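Possible prolidase (Bifidobacterium longum NCC2705, PDB 2P9B) probably hydrolyses carbon-nitrogen bonds as a member of the amidohydrolase family, its true substrate being uncertain. Local coordinates at residues G66-P71 with A408-D413; I204-G209 with V243-Q248; T263-S268 with A290-L295; D402-N407 with E418-V423. All coordinates share one frame; numbering follows the deposited sequence.

Contact 1 (G66-P71 with A408-D413)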
loop_
_atom_site.group_PDB
_atom_site.type_symbol
_atom_site.label_atom_id
_atom_site.label_comp_id
_atom_site.label_asym_id
_atom_site.label_seq_id
_atom_site.Cartn_x
_atom_site.Cartn_y
_atom_site.Cartn_z
ATOM N N GLY A 66 26.977 8.213 6.448
ATOM C CA GLY A 66 26.941 6.773 6.267
ATOM C C GLY A 66 25.545 6.182 6.138
ATOM O O GLY A 66 25.380 4.967 6.008
ATOM N N LYS A 67 24.535 7.041 6.162
ATOM C CA LYS A 67 23.149 6.590 6.063
ATOM C C LYS A 67 22.533 6.914 4.705
ATOM O O LYS A 67 23.033 7.765 3.968
ATOM C CB LYS A 67 22.305 7.262 7.153
ATOM C CG LYS A 67 22.796 7.060 8.584
ATOM C CD LYS A 67 22.598 5.628 9.057
ATOM C CE LYS A 67 22.943 5.476 10.535
ATOM N NZ LYS A 67 24.353 5.845 10.817
ATOM N N ILE A 68 21.448 6.216 4.383
ATOM C CA ILE A 68 20.709 6.452 3.147
ATOM C C ILE A 68 19.345 6.975 3.580
ATOM O O ILE A 68 18.787 6.491 4.566
ATOM C CB ILE A 68 20.494 5.141 2.335
ATOM C CG1 ILE A 68 21.717 4.852 1.458
ATOM C CG2 ILE A 68 19.243 5.253 1.461
ATOM C CD1 ILE A 68 22.961 4.522 2.226
ATOM N N VAL A 69 18.823 7.976 2.883
ATOM C CA VAL A 69 17.496 8.481 3.214
ATOM C C VAL A 69 16.685 8.445 1.931
ATOM O O VAL A 69 17.182 8.790 0.862
ATOM C CB VAL A 69 17.520 9.921 3.765
ATOM C CG1 VAL A 69 18.098 10.867 2.737
ATOM C CG2 VAL A 69 16.100 10.347 4.150
HETATM N N MSE A 70 15.439 8.004 2.049
HETATM C CA MSE A 70 14.552 7.892 0.906
HETATM C C MSE A 70 13.148 8.263 1.353
HETATM O O MSE A 70 12.911 8.482 2.542
HETATM C CB MSE A 70 14.576 6.449 0.352
HETATM C CG MSE A 70 14.015 5.356 1.295
HETATM SE SE MSE A 70 13.842 3.595 0.547
HETATM C CE MSE A 70 12.296 3.912 -0.519
ATOM N N PRO A 71 12.205 8.372 0.402
ATOM C CA PRO A 71 10.841 8.717 0.808
ATOM C C PRO A 71 10.302 7.558 1.641
ATOM O O PRO A 71 10.734 6.417 1.466
ATOM C CB PRO A 71 10.092 8.831 -0.519
ATOM C CG PRO A 71 11.176 9.230 -1.505
ATOM C CD PRO A 71 12.328 8.350 -1.067
ATOM N N ALA A 408 21.903 1.020 4.813
ATOM C CA ALA A 408 22.559 0.592 3.583
ATOM C C ALA A 408 21.713 1.010 2.386
ATOM O O ALA A 408 20.563 1.421 2.547
ATOM C CB ALA A 408 22.762 -0.924 3.591
ATOM N N ASN A 409 22.281 0.899 1.190
ATOM C CA ASN A 409 21.579 1.289 -0.030
ATOM C C ASN A 409 20.664 0.180 -0.545
ATOM O O ASN A 409 21.131 -0.881 -0.957
ATOM C CB ASN A 409 22.590 1.652 -1.120
ATOM C CG ASN A 409 21.944 2.312 -2.315
ATOM O OD1 ASN A 409 20.751 2.148 -2.559
ATOM N ND2 ASN A 409 22.735 3.057 -3.078
ATOM N N PRO A 410 19.341 0.421 -0.546
ATOM C CA PRO A 410 18.379 -0.579 -1.019
ATOM C C PRO A 410 18.479 -0.887 -2.511
ATOM O O PRO A 410 17.954 -1.894 -2.972
ATOM C CB PRO A 410 17.034 0.030 -0.634
ATOM C CG PRO A 410 17.286 1.498 -0.800
ATOM C CD PRO A 410 18.650 1.660 -0.142
ATOM N N LEU A 411 19.150 -0.021 -3.264
ATOM C CA LEU A 411 19.313 -0.253 -4.695
ATOM C C LEU A 411 20.290 -1.408 -4.909
ATOM O O LEU A 411 20.235 -2.103 -5.926
ATOM C CB LEU A 411 19.829 1.009 -5.389
ATOM C CG LEU A 411 18.783 2.105 -5.608
ATOM C CD1 LEU A 411 19.443 3.406 -6.026
ATOM C CD2 LEU A 411 17.793 1.628 -6.660
ATOM N N ASP A 412 21.173 -1.615 -3.936
ATOM C CA ASP A 412 22.157 -2.691 -4.014
ATOM C C ASP A 412 21.625 -3.972 -3.382
ATOM O O ASP A 412 22.044 -5.075 -3.743
ATOM C CB ASP A 412 23.461 -2.280 -3.328
ATOM C CG ASP A 412 24.112 -1.084 -3.989
ATOM O OD1 ASP A 412 24.066 -0.998 -5.233
ATOM O OD2 ASP A 412 24.677 -0.238 -3.264
ATOM N N ASP A 413 20.704 -3.823 -2.435
ATOM C CA ASP A 413 20.092 -4.965 -1.753
ATOM C C ASP A 413 18.815 -4.465 -1.088
ATOM O O ASP A 413 18.872 -3.718 -0.112
ATOM C CB ASP A 413 21.032 -5.526 -0.682
ATOM C CG ASP A 413 20.591 -6.889 -0.169
ATOM O OD1 ASP A 413 19.372 -7.134 -0.066
ATOM O OD2 ASP A 413 21.474 -7.718 0.144
#
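Ile68 meets Ala408, Asn409 and Pro410 by van der Waals packing, and no hydrogen bond joins 66-71 to 408-413. Its two branches divide the work. CG2, standing anti to the backbone N while CG1 lies beside it (chi1 -85°), lies 4.0 Å from CD of Pro410, and the isoleucine and proline side chains run antiparallel past one another. The longer branch runs over the backbone that precedes the proline: CD1 of Ile68 is 3.7 Å from the carbonyl carbon of Ala408 and nearly as close to the N of Asn409. CB of Ile68 also lies 3.7 Å from the carbonyl O of Ala408. A looser apolar contact follows one step of the strand alternation later, where the selenium of the selenomethionine Met70 comes 4.3 Å from CG of Pro410.

The polar interactions belong to the loop itself. OD1 of Asn409 accepts from N of Leu411 at 2.8 Å, an Asx turn, with the donor standing 39° out of the carbonyl plane. The carbonyl O of Asn409 also receives N of Asp412 at 3.1 Å, so both oxygens of this asparagine brace the turn that presents Pro410.

Strand 68-78 lies between strands 19-22 and 403-406 of the mixed sheet. Val22 also packs on Ile68 and Asn409, while helix 371-385 receives Met70 through Leu375 and Thr379 and Leu411 through Ala372 and Leu375.

Contact 2 (I204-G209 with V243-Q248)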
loop_
_atom_site.group_PDB
_atom_site.type_symbol
_atom_site.label_atom_id
_atom_site.label_comp_id
_atom_site.label_asym_id
_atom_site.label_seq_id
_atom_site.Cartn_x
_atom_site.Cartn_y
_atom_site.Cartn_z
ATOM N N ILE A 204 -14.116 -3.012 -2.697
ATOM C CA ILE A 204 -15.167 -3.894 -3.195
ATOM C C ILE A 204 -14.547 -5.262 -3.460
ATOM O O ILE A 204 -13.411 -5.347 -3.927
ATOM C CB ILE A 204 -15.742 -3.404 -4.552
ATOM C CG1 ILE A 204 -16.249 -1.966 -4.442
ATOM C CG2 ILE A 204 -16.878 -4.315 -4.995
ATOM C CD1 ILE A 204 -16.589 -1.351 -5.792
ATOM N N ALA A 205 -15.282 -6.325 -3.152
ATOM C CA ALA A 205 -14.812 -7.676 -3.434
ATOM C C ALA A 205 -15.535 -8.053 -4.730
ATOM O O ALA A 205 -16.715 -8.395 -4.713
ATOM C CB ALA A 205 -15.202 -8.627 -2.305
ATOM N N ALA A 206 -14.838 -7.954 -5.855
ATOM C CA ALA A 206 -15.440 -8.276 -7.150
ATOM C C ALA A 206 -15.534 -9.779 -7.350
ATOM O O ALA A 206 -16.413 -10.272 -8.057
ATOM C CB ALA A 206 -14.616 -7.663 -8.277
ATOM N N THR A 207 -14.618 -10.500 -6.712
ATOM C CA THR A 207 -14.550 -11.949 -6.821
ATOM C C THR A 207 -14.240 -12.570 -5.464
ATOM O O THR A 207 -14.141 -11.867 -4.457
ATOM C CB THR A 207 -13.417 -12.354 -7.772
ATOM O OG1 THR A 207 -12.170 -11.931 -7.211
ATOM C CG2 THR A 207 -13.592 -11.694 -9.128
ATOM N N GLY A 208 -14.080 -13.893 -5.454
ATOM C CA GLY A 208 -13.731 -14.596 -4.235
ATOM C C GLY A 208 -12.241 -14.410 -4.017
ATOM O O GLY A 208 -11.601 -13.684 -4.778
ATOM N N GLY A 209 -11.675 -15.067 -3.009
ATOM C CA GLY A 209 -10.253 -14.915 -2.732
ATOM C C GLY A 209 -9.298 -15.818 -3.496
ATOM O O GLY A 209 -9.699 -16.545 -4.405
ATOM N N VAL A 243 -11.628 4.026 -5.415
ATOM C CA VAL A 243 -12.190 2.702 -5.205
ATOM C C VAL A 243 -11.242 1.592 -5.639
ATOM O O VAL A 243 -10.637 1.662 -6.704
ATOM C CB VAL A 243 -13.508 2.560 -5.994
ATOM C CG1 VAL A 243 -14.094 1.169 -5.808
ATOM C CG2 VAL A 243 -14.492 3.631 -5.543
ATOM N N GLY A 244 -11.123 0.576 -4.792
ATOM C CA GLY A 244 -10.284 -0.563 -5.094
ATOM C C GLY A 244 -11.171 -1.786 -5.149
ATOM O O GLY A 244 -12.163 -1.880 -4.422
ATOM N N ALA A 245 -10.839 -2.720 -6.030
ATOM C CA ALA A 245 -11.626 -3.931 -6.144
ATOM C C ALA A 245 -10.684 -5.113 -6.133
ATOM O O ALA A 245 -9.683 -5.132 -6.842
ATOM C CB ALA A 245 -12.434 -3.922 -7.432
ATOM N N HIS A 246 -10.997 -6.084 -5.297
ATOM C CA HIS A 246 -10.193 -7.278 -5.216
ATOM C C HIS A 246 -10.773 -8.216 -6.277
ATOM O O HIS A 246 -11.969 -8.500 -6.286
ATOM C CB HIS A 246 -10.279 -7.824 -3.785
ATOM C CG HIS A 246 -10.750 -9.235 -3.681
ATOM N ND1 HIS A 246 -9.981 -10.309 -4.076
ATOM C CD2 HIS A 246 -11.889 -9.754 -3.165
ATOM C CE1 HIS A 246 -10.625 -11.429 -3.801
ATOM N NE2 HIS A 246 -11.785 -11.122 -3.248
ATOM N N ALA A 247 -9.925 -8.641 -7.209
ATOM C CA ALA A 247 -10.356 -9.525 -8.286
ATOM C C ALA A 247 -9.203 -10.442 -8.665
ATOM O O ALA A 247 -8.088 -9.975 -8.894
ATOM C CB ALA A 247 -10.791 -8.703 -9.489
ATOM N N GLN A 248 -9.472 -11.743 -8.717
ATOM C CA GLN A 248 -8.447 -12.719 -9.071
ATOM C C GLN A 248 -8.785 -13.534 -10.322
ATOM O O GLN A 248 -8.353 -14.678 -10.472
ATOM C CB GLN A 248 -8.158 -13.660 -7.886
ATOM C CG GLN A 248 -9.361 -14.078 -7.034
ATOM C CD GLN A 248 -10.338 -14.997 -7.758
ATOM O OE1 GLN A 248 -10.531 -16.156 -7.371
ATOM N NE2 GLN A 248 -10.968 -14.480 -8.798
#
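His246 sets its imidazole against the chain that leaves strand 202-205. Its CD2 lies 3.6 Å from CB of Ala205, which meets the ring edge in plane, and NE2 is 2.8 Å from the carbonyl O of Thr207. OG1 of Thr207 stands 3.7 Å above one ring face, offset toward the rim. That hydroxyl also accepts from N of Gln248 at 3.1 Å, as chi1 of 64° places OG1 between the backbone N and the carbonyl carbon, within reach of that N. An alanine in place of His246 would probably open a gap beside Ala205 and leave the carbonyl O and OG1 of Thr207 without the ring they pack on.

Behind these groups runs a parallel pairing of strands 202-205 and 243-247, consecutive members of the parallel sheet in this TIM-barrel-clan protein. Gly244 O receives N of Ile204, and Ile204 O receives N of His246 at 2.9 Å, both bonds being close to straight. Beyond the end of strand 202-205, N of Ala206 donates to His246 O in its carbonyl plane, and N of Thr207 does so weakly.

On the face carrying Ile204 and Ala245, CD1 of Ile204 touches CG1 of Val243 at 3.5 Å; past the strand, CB of Ala206 lies 4.1 Å from CB of Ala247. Helix 226-238 packs on Ile204 and Val243 through Ile232 and Cys233, whereas helix 250-259 receives Ala206 and Ala245 at Ser256.

Contact 3 (T263-S268 with A290-L295)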
loop_
_atom_site.group_PDB
_atom_site.type_symbol
_atom_site.label_atom_id
_atom_site.label_comp_id
_atom_site.label_asym_id
_atom_site.label_seq_id
_atom_site.Cartn_x
_atom_site.Cartn_y
_atom_site.Cartn_z
ATOM N N THR A 263 -8.354 1.000 -8.597
ATOM C CA THR A 263 -7.254 0.069 -8.384
ATOM C C THR A 263 -7.744 -1.367 -8.366
ATOM O O THR A 263 -8.799 -1.670 -7.806
ATOM C CB THR A 263 -6.516 0.333 -7.047
ATOM O OG1 THR A 263 -7.412 0.119 -5.952
ATOM C CG2 THR A 263 -5.980 1.746 -7.001
ATOM N N ILE A 264 -6.977 -2.243 -8.999
ATOM C CA ILE A 264 -7.310 -3.658 -9.023
ATOM C C ILE A 264 -6.320 -4.332 -8.078
ATOM O O ILE A 264 -5.109 -4.166 -8.238
ATOM C CB ILE A 264 -7.120 -4.263 -10.429
ATOM C CG1 ILE A 264 -8.070 -3.590 -11.428
ATOM C CG2 ILE A 264 -7.337 -5.777 -10.379
ATOM C CD1 ILE A 264 -9.546 -3.819 -11.155
ATOM N N GLU A 265 -6.831 -5.064 -7.089
ATOM C CA GLU A 265 -5.972 -5.773 -6.143
ATOM C C GLU A 265 -5.885 -7.239 -6.540
ATOM O O GLU A 265 -6.898 -7.866 -6.846
ATOM C CB GLU A 265 -6.502 -5.679 -4.710
ATOM C CG GLU A 265 -6.151 -4.382 -4.001
ATOM C CD GLU A 265 -6.830 -3.191 -4.617
ATOM O OE1 GLU A 265 -8.070 -3.243 -4.764
ATOM O OE2 GLU A 265 -6.135 -2.208 -4.946
ATOM N N HIS A 266 -4.661 -7.764 -6.511
ATOM C CA HIS A 266 -4.343 -9.143 -6.882
ATOM C C HIS A 266 -4.267 -9.214 -8.404
ATOM O O HIS A 266 -3.182 -9.247 -8.978
ATOM C CB HIS A 266 -5.393 -10.122 -6.344
ATOM C CG HIS A 266 -5.401 -10.238 -4.850
ATOM N ND1 HIS A 266 -5.761 -9.195 -4.022
ATOM C CD2 HIS A 266 -5.093 -11.274 -4.036
ATOM C CE1 HIS A 266 -5.674 -9.585 -2.762
ATOM N NE2 HIS A 266 -5.271 -10.843 -2.743
ATOM N N GLY A 267 -5.422 -9.228 -9.058
ATOM C CA GLY A 267 -5.424 -9.260 -10.509
ATOM C C GLY A 267 -5.384 -10.643 -11.124
ATOM O O GLY A 267 -5.497 -11.651 -10.431
ATOM N N SER A 268 -5.208 -10.681 -12.438
ATOM C CA SER A 268 -5.180 -11.939 -13.171
ATOM C C SER A 268 -4.353 -11.762 -14.429
ATOM O O SER A 268 -3.794 -10.695 -14.664
ATOM C CB SER A 268 -6.599 -12.316 -13.581
ATOM O OG SER A 268 -7.111 -11.362 -14.501
ATOM N N ALA A 290 -5.077 1.426 -11.803
ATOM C CA ALA A 290 -3.762 0.915 -11.460
ATOM C C ALA A 290 -3.884 -0.508 -10.939
ATOM O O ALA A 290 -4.959 -0.935 -10.529
ATOM C CB ALA A 290 -3.109 1.806 -10.401
ATOM N N LEU A 291 -2.775 -1.235 -10.971
ATOM C CA LEU A 291 -2.746 -2.612 -10.491
ATOM C C LEU A 291 -1.907 -2.719 -9.218
ATOM O O LEU A 291 -0.813 -2.163 -9.150
ATOM C CB LEU A 291 -2.147 -3.520 -11.565
ATOM C CG LEU A 291 -1.905 -4.982 -11.177
ATOM C CD1 LEU A 291 -3.230 -5.687 -10.936
ATOM C CD2 LEU A 291 -1.137 -5.677 -12.278
ATOM N N ILE A 292 -2.428 -3.421 -8.210
ATOM C CA ILE A 292 -1.706 -3.644 -6.950
ATOM C C ILE A 292 -1.641 -5.173 -6.832
ATOM O O ILE A 292 -2.499 -5.789 -6.209
ATOM C CB ILE A 292 -2.473 -3.080 -5.719
ATOM C CG1 ILE A 292 -2.910 -1.631 -5.974
ATOM C CG2 ILE A 292 -1.560 -3.097 -4.480
ATOM C CD1 ILE A 292 -1.771 -0.660 -6.121
ATOM N N PRO A 293 -0.617 -5.802 -7.434
ATOM C CA PRO A 293 -0.459 -7.263 -7.407
ATOM C C PRO A 293 -0.576 -7.970 -6.062
ATOM O O PRO A 293 -1.101 -9.080 -5.994
ATOM C CB PRO A 293 0.916 -7.478 -8.042
ATOM C CG PRO A 293 1.054 -6.306 -8.963
ATOM C CD PRO A 293 0.534 -5.172 -8.107
ATOM N N THR A 294 -0.081 -7.340 -5.001
ATOM C CA THR A 294 -0.110 -7.941 -3.667
ATOM C C THR A 294 0.424 -9.376 -3.707
ATOM O O THR A 294 -0.189 -10.300 -3.173
ATOM C CB THR A 294 -1.538 -7.945 -3.065
ATOM O OG1 THR A 294 -2.345 -8.919 -3.736
ATOM C CG2 THR A 294 -2.188 -6.583 -3.231
ATOM N N LEU A 295 1.585 -9.548 -4.333
ATOM C CA LEU A 295 2.193 -10.866 -4.447
ATOM C C LEU A 295 2.447 -11.491 -3.080
ATOM O O LEU A 295 2.376 -12.708 -2.925
ATOM C CB LEU A 295 3.503 -10.785 -5.233
ATOM C CG LEU A 295 3.349 -10.278 -6.673
ATOM C CD1 LEU A 295 4.699 -10.292 -7.368
ATOM C CD2 LEU A 295 2.357 -11.154 -7.423
#
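The His266 ring and the Thr294 hydroxyl come together through two first torsions: CG of His266 stands anti to its carbonyl carbon (chi1 -67°), and OG1 of Thr294 sits between backbone N and carbonyl carbon (chi1 72°). OG1 thereby lies 3.3 Å above the imidazole plane, over the ring centre. The same hydroxyl donates to the carbonyl O of Pro293 at 2.6 Å, from above the carbonyl plane, a bond that would tend to hold the hydroxyl in this position.

The Glu265 chain runs alongside Ile292 in the same direction, its OE2 3.4 Å from CG1 of the isoleucine. OE2 accepts from OG1 of Thr263 at 2.8 Å on its syn lone pair, and the carboxylate is also salt-bridged to Arg133 through OE2 and Lys203 through OE1. A glutamine in place of Glu265 would probably leave those two cations without their countercharge. On the opposite face of the sheet, CD1 of Leu291 reaches CG2 of Ile264 at 4.1 Å.

Parallel backbone bonds hold the strands in step: Ile264 N to Ala290 O, Ile292 N to Ile264 O at 2.8 Å, and His266 N to Ile292 O beyond the corner at Glu265. This is the pairing within a beta-alpha-beta unit, strand 263-264, helix 272-279 and strand 290-292, with Glu265 touching His77 and His266 touching Asp345, two residues of a possible but unconfirmed empty metal site as in metal-dependent amidohydrolases.

Contact 4 (D402-N407 with E418-V423)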
loop_
_atom_site.group_PDB
_atom_site.type_symbol
_atom_site.label_atom_id
_atom_site.label_comp_id
_atom_site.label_asym_id
_atom_site.label_seq_id
_atom_site.Cartn_x
_atom_site.Cartn_y
_atom_site.Cartn_z
ATOM N N ASP A 402 8.136 12.899 5.121
ATOM C CA ASP A 402 7.986 11.470 5.371
ATOM C C ASP A 402 9.308 10.869 4.912
ATOM O O ASP A 402 9.510 10.622 3.715
ATOM C CB ASP A 402 6.823 10.897 4.549
ATOM C CG ASP A 402 5.456 11.335 5.077
ATOM O OD1 ASP A 402 5.242 11.262 6.306
ATOM O OD2 ASP A 402 4.595 11.735 4.261
ATOM N N LEU A 403 10.214 10.650 5.862
ATOM C CA LEU A 403 11.542 10.134 5.536
ATOM C C LEU A 403 11.843 8.772 6.121
ATOM O O LEU A 403 11.464 8.468 7.249
ATOM C CB LEU A 403 12.617 11.103 6.036
ATOM C CG LEU A 403 12.361 12.610 5.947
ATOM C CD1 LEU A 403 13.618 13.363 6.393
ATOM C CD2 LEU A 403 11.988 13.002 4.541
ATOM N N LEU A 404 12.545 7.958 5.348
ATOM C CA LEU A 404 12.936 6.641 5.813
ATOM C C LEU A 404 14.457 6.601 5.736
ATOM O O LEU A 404 15.042 6.691 4.651
ATOM C CB LEU A 404 12.320 5.552 4.933
ATOM C CG LEU A 404 12.831 4.125 5.164
ATOM C CD1 LEU A 404 12.680 3.734 6.629
ATOM C CD2 LEU A 404 12.053 3.170 4.257
ATOM N N VAL A 405 15.091 6.501 6.898
ATOM C CA VAL A 405 16.550 6.465 6.975
ATOM C C VAL A 405 17.014 5.020 7.106
ATOM O O VAL A 405 16.564 4.290 7.992
ATOM C CB VAL A 405 17.049 7.294 8.173
ATOM C CG1 VAL A 405 18.566 7.388 8.147
ATOM C CG2 VAL A 405 16.425 8.692 8.125
ATOM N N LEU A 406 17.916 4.624 6.215
ATOM C CA LEU A 406 18.441 3.262 6.165
ATOM C C LEU A 406 19.942 3.181 6.441
ATOM O O LEU A 406 20.666 4.158 6.286
ATOM C CB LEU A 406 18.146 2.660 4.791
ATOM C CG LEU A 406 16.685 2.777 4.344
ATOM C CD1 LEU A 406 16.525 2.279 2.903
ATOM C CD2 LEU A 406 15.801 1.984 5.288
ATOM N N ASN A 407 20.400 1.993 6.823
ATOM C CA ASN A 407 21.810 1.776 7.123
ATOM C C ASN A 407 22.604 1.331 5.898
ATOM O O ASN A 407 23.835 1.275 5.933
ATOM C CB ASN A 407 21.945 0.744 8.246
ATOM C CG ASN A 407 21.528 1.296 9.595
ATOM O OD1 ASN A 407 20.865 0.619 10.380
ATOM N ND2 ASN A 407 21.923 2.529 9.878
ATOM N N GLU A 418 14.465 -3.833 5.347
ATOM C CA GLU A 418 13.943 -4.579 6.485
ATOM C C GLU A 418 14.159 -3.954 7.862
ATOM O O GLU A 418 13.254 -3.969 8.695
ATOM C CB GLU A 418 14.497 -6.007 6.466
ATOM C CG GLU A 418 13.855 -6.928 7.497
ATOM C CD GLU A 418 14.300 -8.369 7.346
ATOM O OE1 GLU A 418 15.425 -8.596 6.859
ATOM O OE2 GLU A 418 13.532 -9.273 7.730
ATOM N N HIS A 419 15.343 -3.403 8.105
ATOM C CA HIS A 419 15.625 -2.801 9.405
ATOM C C HIS A 419 15.975 -1.322 9.288
ATOM O O HIS A 419 17.144 -0.955 9.162
ATOM C CB HIS A 419 16.769 -3.549 10.099
ATOM C CG HIS A 419 16.521 -5.017 10.261
ATOM N ND1 HIS A 419 16.803 -5.934 9.270
ATOM C CD2 HIS A 419 15.995 -5.725 11.289
ATOM C CE1 HIS A 419 16.462 -7.142 9.681
ATOM N NE2 HIS A 419 15.968 -7.043 10.903
ATOM N N PRO A 420 14.957 -0.449 9.337
ATOM C CA PRO A 420 15.203 0.992 9.231
ATOM C C PRO A 420 16.068 1.538 10.366
ATOM O O PRO A 420 16.069 1.004 11.479
ATOM C CB PRO A 420 13.793 1.590 9.264
ATOM C CG PRO A 420 12.927 0.485 8.737
ATOM C CD PRO A 420 13.515 -0.730 9.415
ATOM N N ALA A 421 16.805 2.605 10.074
ATOM C CA ALA A 421 17.640 3.254 11.074
ATOM C C ALA A 421 16.760 4.248 11.827
ATOM O O ALA A 421 16.878 4.420 13.043
ATOM C CB ALA A 421 18.794 3.984 10.399
ATOM N N LEU A 422 15.867 4.900 11.088
ATOM C CA LEU A 422 14.954 5.877 11.673
ATOM C C LEU A 422 13.829 6.175 10.696
ATOM O O LEU A 422 14.045 6.211 9.487
ATOM C CB LEU A 422 15.701 7.181 11.991
ATOM C CG LEU A 422 14.902 8.380 12.519
ATOM C CD1 LEU A 422 14.316 8.059 13.887
ATOM C CD2 LEU A 422 15.813 9.601 12.620
ATOM N N VAL A 423 12.632 6.380 11.230
ATOM C CA VAL A 423 11.472 6.703 10.407
ATOM C C VAL A 423 10.938 8.051 10.879
ATOM O O VAL A 423 10.840 8.296 12.075
ATOM C CB VAL A 423 10.353 5.662 10.567
ATOM C CG1 VAL A 423 9.209 5.973 9.596
ATOM C CG2 VAL A 423 10.904 4.278 10.313
HETATM O O HOH W 1 18.522 -0.285 6.900
#
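Strands 403-406 and 422-425 pair antiparallel, with a classic beta bulge in which Ala421 and Leu422 both face Val405. The carbonyl O of Val405 takes two donors, N of Ala421 at 2.7 Å and N of Leu422 at 3.2 Å, while Val405 N donates almost straight to Leu422 O at 2.8 Å.

On one face of the sheet CB of Val405 lies 4.1 Å from CB of Leu422. CG1 of Val405 also approaches the methyl of Ala421. The amide of Asn407 reaches that methyl from farther along the chain, its ND2 3.5 Å from CB of Ala421. The other face belongs to Leu404, whose CG stands anti to the backbone N (chi1 170°) and whose chain brings CD1 to CB of Pro420 at 3.6 Å and to CG2 of Val423 at 4.1 Å. Beyond the bulge a water takes over the bridging, accepting from Asn407 N and donating to His419 O at 2.7 Å.

In the mixed sheet, strand 403-406 also pairs antiparallel with strand 68-78, where Met70 packs on Leu404 and Leu406. Strand 422-425 continues the sheet toward strand 428-429, and Val423 touches Thr130 of strand 129-134.

How the contacts relate
Contacts 1 and 4 share the mixed sheet and touch directly, Ile68 O lying 2.6 Å from Leu406 N, a probable hydrogen bond. Contacts 2 and 3 share the parallel sheet, where strand 263-264 adjoins strand 243-247, with a probable bond from Gly267 N to Ala247 O. The two pairs lie well apart: the centres of contacts 1 and 2 are about 35 Å from each other. Contact 3 is wholly buried and carries a glutamate salt-bridged to outside cations, whereas contact 2 is partly buried. Contact 1 is largely buried and held by packing, without a hydrogen bond between its segments; contact 4 mixes strand bonds and a bridging water with residues at the surface.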